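Local coordinates for sensor protein (Shewanella oneidensis, PDB 3LIC) that probably senses an extracellular signal through its PDC-fold domain and relays it across the membrane to its own cytoplasmic kinase part in two-component signalling, at residues Y93-R96 with F101-L104; L29-A34 with P70-S75. All blocks are in the same frame, centred on the assembly; numbering follows the deposited sequence.

Interaction 1: Y93-R96 with F101-L104; sequences YVYR and FNYL
Asn102 lies over one face of the Tyr95 ring: its CB stands 3.7 Å from the ring centroid, 28° off the normal, which meets the criterion for a CH-pi contact. At the edge of the same ring, near its plane, sits CD2 of Leu104, and this methyl also meets the edge of the Tyr93 ring, 3.8 Å from Tyr93 CD2. On the other face of the sheet, the Tyr103 ring offers its edge to Val94 CG2, and the Phe101 ring has Arg96 NH2 at its edge, the guanidinium turned steeply against the ring. Tyr95 reaches Asn102 because its CG stands between the backbone N and the carbonyl carbon (chi1 68°), which tips the ring across the neighbouring strand. Asn102 ND2 then donates to Tyr95 OH at 2.9 Å, with 169° at the hydrogen and the hydroxyl oxygen almost in the amide plane, although amide and ring planes are nearly perpendicular. The backbones between these two layers of side chains form an antiparallel hairpin, their axes 4.6 Å apart at closest approach. Tyr95 and Asn102 are a hydrogen-bonded pair, joined by Tyr95 N to Asn102 O (3.1 Å) and Asn102 N to Tyr95 O (2.9 Å); Leu104 N adds a bond to Tyr93 O. Outside the hairpin, Tyr93 OH bonds to Asp166, and Arg96 has its polar partner in the 70-75 loop. Chemically, Asn102 is joined to Tyr95 three ways, through backbone, CB and amide; the nearly straight amide-hydroxyl bond, with CB on the ring face, probably restricts turning of both side chains on this partly exposed edge of the sheet.

Interaction 2: L29-A34 with P70-S75; sequences LEHAQA and PDFFGS
A small buried helix-to-loop packing site joins the long N-terminal helix to the turn that leads into strand 74-79 of the PDC sensor domain, and Phe72 is its centre. The far end of the Phe72 ring fits into the corner formed by the His31 imidazole and the helix backbone at Ala32. Its CZ stands 3.6 Å above the imidazole plane, over the ring centre, and lies 3.6 Å from His31 CE1. With the ring planes 38° apart and the centroids separated by 4.8 Å, the two rings meet obliquely. Next to it, Phe72 CE1 rests 3.7 Å from Ala32 CA and 4.0 Å from Ala32 CB, so the short alanine side chain lets the phenyl ring approach the helix backbone. His31 has CG anti to the backbone N (chi1 -180°), which carries the imidazole toward the loop, its face turned to Phe72 CZ. An alanine here would remove the imidazole and would probably leave Phe72 CZ without its aromatic neighbour, opening a gap beside the helix. No hydrogen bond crosses between the two segments; the contact rests on van der Waals and aromatic packing. Around it, Phe72 also packs on Val165 and Leu167 of strand 161-168 and on Ile66 of helix 55-68, while Ala32 meets Trp132 of strand 131-137. The phenyl ring is thus wedged among the long helix 2-46, helix 55-68 and the six-stranded sheet.

In the fold
Both contacts reach one antiparallel sheet, through neighbouring strands 92-96 and 74-79, with their centres 15 Å apart. Arg96 links them: its NH1 is 2.6 Å from Phe72 O, and its backbone N is 2.8 Å from Phe73 O, both probable hydrogen bonds. Interaction 1 pairs the two strands of the outer hairpin, whereas interaction 2 seats the loop just before strand 74-79 against the long helix. At the other end of the strand pair, Tyr93 CD1 comes 3.2 Å from Ser75 O. The Tyr93 side chain is about 4 Å from a bound 1,2-ethanediol, probably from the crystallisation liquor, though such molecules can mark pockets.

Interaction 1: Y93-R96 with F101-L104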
# COMPACT_ATOMS: atom_id res chain seq x y z
N TYR A 93 -11.84 4.93 13.90
CA TYR A 93 -10.58 4.78 13.19
C TYR A 93 -9.46 5.25 14.09
O TYR A 93 -9.57 6.30 14.70
CB TYR A 93 -10.64 5.69 11.94
CG TYR A 93 -9.35 5.80 11.18
CD1 TYR A 93 -8.80 4.67 10.52
CD2 TYR A 93 -8.70 7.03 11.06
CE1 TYR A 93 -7.59 4.78 9.80
CE2 TYR A 93 -7.52 7.13 10.33
CZ TYR A 93 -6.97 6.02 9.73
OH TYR A 93 -5.83 6.18 8.99
N VAL A 94 -8.41 4.45 14.26
CA VAL A 94 -7.23 4.87 15.03
C VAL A 94 -5.98 4.87 14.13
O VAL A 94 -5.82 3.99 13.28
CB VAL A 94 -7.00 3.97 16.29
CG1 VAL A 94 -5.64 4.28 16.97
CG2 VAL A 94 -8.17 4.07 17.28
N TYR A 95 -5.08 5.83 14.30
CA TYR A 95 -3.88 5.91 13.43
C TYR A 95 -2.70 6.40 14.28
O TYR A 95 -2.92 6.97 15.36
CB TYR A 95 -4.10 6.79 12.16
CG TYR A 95 -4.27 8.30 12.40
CD1 TYR A 95 -3.18 9.19 12.35
CD2 TYR A 95 -5.54 8.82 12.70
CE1 TYR A 95 -3.36 10.63 12.61
CE2 TYR A 95 -5.75 10.19 12.92
CZ TYR A 95 -4.67 11.10 12.87
OH TYR A 95 -4.98 12.44 13.11
N ARG A 96 -1.47 6.06 13.85
CA ARG A 96 -0.30 6.53 14.61
C ARG A 96 0.14 7.96 14.19
O ARG A 96 0.25 8.25 13.01
CB ARG A 96 0.84 5.48 14.71
CG ARG A 96 1.93 5.48 13.67
CD ARG A 96 2.46 4.00 13.42
NE ARG A 96 2.68 3.35 14.69
CZ ARG A 96 2.38 2.10 15.04
NH1 ARG A 96 1.82 1.24 14.23
NH2 ARG A 96 2.68 1.71 16.25
N PHE A 101 -1.53 7.97 19.32
CA PHE A 101 -2.50 7.32 18.53
C PHE A 101 -3.68 8.23 18.61
O PHE A 101 -4.12 8.62 19.70
CB PHE A 101 -2.79 5.92 19.11
CG PHE A 101 -1.56 5.10 19.22
CD1 PHE A 101 -1.03 4.48 18.11
CD2 PHE A 101 -0.87 5.01 20.43
CE1 PHE A 101 0.13 3.73 18.20
CE2 PHE A 101 0.37 4.28 20.53
CZ PHE A 101 0.86 3.65 19.41
N ASN A 102 -4.14 8.64 17.44
CA ASN A 102 -5.25 9.57 17.36
C ASN A 102 -6.44 8.76 17.04
O ASN A 102 -6.32 7.73 16.41
CB ASN A 102 -5.00 10.56 16.20
CG ASN A 102 -3.91 11.62 16.59
OD1 ASN A 102 -3.45 11.63 17.75
ND2 ASN A 102 -3.52 12.48 15.66
N TYR A 103 -7.61 9.23 17.42
CA TYR A 103 -8.82 8.56 17.13
C TYR A 103 -9.84 9.55 16.49
O TYR A 103 -9.91 10.74 16.88
CB TYR A 103 -9.41 7.98 18.39
CG TYR A 103 -10.87 7.60 18.17
CD1 TYR A 103 -11.22 6.36 17.63
CD2 TYR A 103 -11.91 8.50 18.47
CE1 TYR A 103 -12.58 6.02 17.36
CE2 TYR A 103 -13.26 8.14 18.27
CZ TYR A 103 -13.57 6.88 17.71
OH TYR A 103 -14.90 6.56 17.46
N LEU A 104 -10.62 9.09 15.50
CA LEU A 104 -11.80 9.85 15.12
C LEU A 104 -12.80 8.89 14.56
O LEU A 104 -12.43 7.83 14.02
CB LEU A 104 -11.52 10.96 14.08
CG LEU A 104 -11.14 10.59 12.65
CD1 LEU A 104 -11.45 11.74 11.64
CD2 LEU A 104 -9.68 10.28 12.69

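Interaction 2: L29-A34 with P70-S75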
# COMPACT_ATOMS: atom_id res chain seq x y z
N LEU A 29 2.59 -7.15 3.25
CA LEU A 29 1.24 -7.04 2.67
C LEU A 29 0.42 -8.25 3.10
O LEU A 29 -0.76 -8.14 3.42
CB LEU A 29 1.34 -6.96 1.12
CG LEU A 29 2.03 -5.72 0.49
CD1 LEU A 29 2.14 -5.87 -1.05
CD2 LEU A 29 1.27 -4.43 0.80
N GLU A 30 1.07 -9.41 3.22
CA GLU A 30 0.35 -10.57 3.69
C GLU A 30 0.02 -10.43 5.19
O GLU A 30 -1.04 -10.91 5.61
CB GLU A 30 1.09 -11.88 3.41
CG GLU A 30 1.29 -12.09 1.90
CD GLU A 30 2.09 -13.35 1.58
OE1 GLU A 30 2.69 -13.91 2.51
OE2 GLU A 30 2.13 -13.77 0.39
N HIS A 31 0.93 -9.84 5.98
CA HIS A 31 0.63 -9.59 7.40
C HIS A 31 -0.63 -8.68 7.55
O HIS A 31 -1.52 -8.92 8.33
CB HIS A 31 1.86 -8.97 8.09
CG HIS A 31 1.65 -8.69 9.54
ND1 HIS A 31 2.33 -7.68 10.22
CD2 HIS A 31 0.82 -9.25 10.43
CE1 HIS A 31 1.92 -7.65 11.48
NE2 HIS A 31 1.01 -8.60 11.63
N ALA A 32 -0.70 -7.62 6.75
CA ALA A 32 -1.83 -6.68 6.78
C ALA A 32 -3.14 -7.38 6.34
O ALA A 32 -4.19 -7.20 6.95
CB ALA A 32 -1.53 -5.48 5.85
N GLN A 33 -3.03 -8.18 5.27
CA GLN A 33 -4.14 -8.99 4.78
C GLN A 33 -4.69 -9.89 5.85
O GLN A 33 -5.89 -9.80 6.17
CB GLN A 33 -3.73 -9.77 3.53
CG GLN A 33 -3.42 -8.80 2.37
CD GLN A 33 -2.71 -9.42 1.12
OE1 GLN A 33 -2.63 -10.63 0.96
NE2 GLN A 33 -2.17 -8.57 0.27
N ALA A 34 -3.82 -10.73 6.40
CA ALA A 34 -4.18 -11.71 7.43
C ALA A 34 -4.85 -11.12 8.64
O ALA A 34 -5.85 -11.68 9.14
CB ALA A 34 -2.96 -12.46 7.88
N PRO A 70 3.51 -2.66 14.87
CA PRO A 70 4.28 -1.43 14.54
C PRO A 70 4.22 -1.05 13.06
O PRO A 70 4.31 0.14 12.74
CB PRO A 70 5.73 -1.80 14.90
CG PRO A 70 5.56 -2.84 16.11
CD PRO A 70 4.30 -3.65 15.66
N ASP A 71 4.12 -2.03 12.14
CA ASP A 71 4.09 -1.71 10.70
C ASP A 71 2.82 -1.07 10.20
O ASP A 71 2.88 -0.48 9.11
CB ASP A 71 4.33 -2.93 9.83
CG ASP A 71 5.77 -3.39 9.89
OD1 ASP A 71 6.68 -2.51 9.81
OD2 ASP A 71 5.99 -4.61 10.02
N PHE A 72 1.69 -1.20 10.95
CA PHE A 72 0.40 -0.63 10.49
C PHE A 72 0.31 0.85 10.83
O PHE A 72 0.70 1.26 11.88
CB PHE A 72 -0.84 -1.37 11.03
CG PHE A 72 -0.83 -2.90 10.79
CD1 PHE A 72 -0.10 -3.47 9.77
CD2 PHE A 72 -1.65 -3.73 11.54
CE1 PHE A 72 -0.14 -4.83 9.51
CE2 PHE A 72 -1.70 -5.11 11.31
CZ PHE A 72 -0.89 -5.66 10.29
N PHE A 73 -0.18 1.66 9.91
CA PHE A 73 -0.35 3.06 10.19
C PHE A 73 -1.68 3.30 10.93
O PHE A 73 -1.77 4.09 11.88
CB PHE A 73 -0.37 3.85 8.88
CG PHE A 73 -0.61 5.29 9.10
CD1 PHE A 73 0.42 6.11 9.62
CD2 PHE A 73 -1.89 5.86 8.85
CE1 PHE A 73 0.20 7.45 9.88
CE2 PHE A 73 -2.13 7.21 9.13
CZ PHE A 73 -1.07 8.00 9.66
N GLY A 74 -2.73 2.62 10.49
CA GLY A 74 -4.05 2.92 10.98
C GLY A 74 -5.03 1.77 10.71
O GLY A 74 -4.78 0.91 9.88
N SER A 75 -6.16 1.76 11.40
CA SER A 75 -7.16 0.74 11.12
C SER A 75 -8.57 1.27 11.34
O SER A 75 -8.80 2.05 12.26
CB SER A 75 -6.85 -0.51 11.98
OG SER A 75 -7.98 -1.37 11.97